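Local coordinates for multi-copper Oxidase CueO (Ochrobactrum, PDB 6EVG), which is a bacterial laccase-like multicopper oxidase that oxidises lignin model compounds and lignosulfonate, at residues A[214-217]-A[218-222]. Residues are numbered along the deposited sequence; the frame is centred on the assembly and turned at random.
Sequences RVPA and SIVRL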
loop_
_atom_site.group_PDB
_atom_site.type_symbol
_atom_site.label_atom_id
_atom_site.label_comp_id
_atom_site.label_asym_id
_atom_site.label_seq_id
_atom_site.Cartn_x
_atom_site.Cartn_y
_atom_site.Cartn_z
ATOM N N ARG A 214 8.654 21.987 -2.008
ATOM C CA ARG A 214 8.135 23.363 -1.934
ATOM C C ARG A 214 6.644 23.340 -2.071
ATOM O O ARG A 214 6.134 22.661 -2.971
ATOM C CB ARG A 214 8.817 24.243 -3.006
ATOM C CG ARG A 214 10.336 24.291 -2.859
ATOM C CD ARG A 214 11.005 25.232 -3.826
ATOM N NE ARG A 214 10.816 26.618 -3.413
ATOM C CZ ARG A 214 11.485 27.221 -2.417
ATOM N NH1 ARG A 214 12.441 26.572 -1.733
ATOM N NH2 ARG A 214 11.192 28.483 -2.097
ATOM N N VAL A 215 5.944 24.073 -1.197
ATOM C CA VAL A 215 4.482 24.041 -1.196
ATOM C C VAL A 215 3.945 25.461 -1.125
ATOM O O VAL A 215 4.624 26.372 -0.592
ATOM C CB VAL A 215 3.920 23.197 -0.031
ATOM C CG1 VAL A 215 4.167 21.704 -0.279
ATOM C CG2 VAL A 215 4.471 23.646 1.310
ATOM N N PRO A 216 2.731 25.699 -1.632
ATOM C CA PRO A 216 2.072 26.989 -1.422
ATOM C C PRO A 216 1.687 27.193 0.040
ATOM O O PRO A 216 1.536 26.226 0.792
ATOM C CB PRO A 216 0.846 26.906 -2.339
ATOM C CG PRO A 216 0.560 25.406 -2.358
ATOM C CD PRO A 216 1.857 24.733 -2.317
ATOM N N ALA A 217 1.478 28.464 0.405
ATOM C CA ALA A 217 0.976 28.816 1.719
ATOM C C ALA A 217 -0.537 28.659 1.729
ATOM O O ALA A 217 -1.294 29.619 1.801
ATOM C CB ALA A 217 1.385 30.231 2.086
ATOM N N SER A 218 -0.981 27.400 1.715
ATOM C CA SER A 218 -2.371 27.053 1.598
ATOM C C SER A 218 -2.557 25.615 2.123
ATOM O O SER A 218 -1.625 25.006 2.634
ATOM C CB SER A 218 -2.845 27.222 0.140
ATOM O OG SER A 218 -2.186 26.310 -0.707
ATOM N N ILE A 219 -3.744 25.099 1.900
ATOM C CA ILE A 219 -4.038 23.683 2.266
ATOM C C ILE A 219 -3.502 22.776 1.161
ATOM O O ILE A 219 -3.800 22.946 -0.036
ATOM C CB ILE A 219 -5.557 23.487 2.416
ATOM C CG1 ILE A 219 -6.231 24.427 3.362
ATOM C CG2 ILE A 219 -5.844 22.010 2.770
ATOM C CD1 ILE A 219 -5.743 24.362 4.699
ATOM N N VAL A 220 -2.699 21.789 1.578
ATOM C CA VAL A 220 -2.055 20.851 0.680
ATOM C C VAL A 220 -2.516 19.451 1.017
ATOM O O VAL A 220 -2.567 19.051 2.165
ATOM C CB VAL A 220 -0.529 21.009 0.794
ATOM C CG1 VAL A 220 0.235 19.901 0.048
ATOM C CG2 VAL A 220 -0.110 22.368 0.295
ATOM N N ARG A 221 -2.808 18.678 -0.037
ATOM C CA ARG A 221 -3.179 17.262 0.069
ATOM C C ARG A 221 -1.948 16.403 -0.144
ATOM O O ARG A 221 -1.276 16.539 -1.183
ATOM C CB ARG A 221 -4.237 16.989 -0.974
ATOM C CG ARG A 221 -4.807 15.622 -1.095
ATOM C CD ARG A 221 -5.855 15.681 -2.284
ATOM N NE ARG A 221 -6.660 14.495 -2.378
ATOM C CZ ARG A 221 -7.655 14.436 -3.273
ATOM N NH1 ARG A 221 -7.900 15.507 -4.058
ATOM N NH2 ARG A 221 -8.374 13.337 -3.357
ATOM N N LEU A 222 -1.674 15.529 0.824
ATOM C CA LEU A 222 -0.573 14.559 0.720
ATOM C C LEU A 222 -1.223 13.195 0.653
ATOM O O LEU A 222 -1.998 12.793 1.518
ATOM C CB LEU A 222 0.334 14.647 1.964
ATOM C CG LEU A 222 0.914 16.047 2.258
ATOM C CD1 LEU A 222 1.676 16.038 3.587
ATOM C CD2 LEU A 222 1.815 16.519 1.139
#
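Val220 turns one methyl, CG2, back across the bend toward the residues that precede it, and Pro216 and Val215 receive it side by side. CG2 lies 4.0 Å from CD and 4.1 Å from CG of Pro216, so the methyl meets the far side of the pyrrolidine ring, away from its CA, and the two side chains cross at a slant. The same methyl stands 4.1 Å from CB of Val215, whose side chain also starts out toward Val220. Val220 has CG1 anti to its backbone N (chi1 171°), which sets CG2 anti to the carbonyl carbon and aims it at the proline. Ser218 reaches the ring from another direction: its OG sits 3.3 Å from CG and 3.5 Å from CB of Pro216, a van der Waals approach of a hydroxyl to ring carbons. With chi1 at 65°, OG lies between the backbone N and carbonyl carbon of Ser218, which places it beside the CB-CG bond of the ring. The chain bends sharply at Ala217, the centre of an inverse gamma turn, in which Ser218 N gives a weak, bent hydrogen bond to Pro216 O (2.9 Å, N-H...O 134°); the reversal is completed through Ser218. Phe276 touches both Val215 and Val220, while Leu307 packs on Pro216, and these three residues of the bend are buried. Backbone bonds fix the two arms in different sheets: Val215 pairs with Val302 and Asp304, Val220 with Val274. The turn is thus a tight connection between strand 212-215, at the edge of one sheet, and strand 219-226, inside another, a beta-arch-like link passing from one sheet to the other of the cupredoxin-like beta-sandwich of a multicopper oxidase.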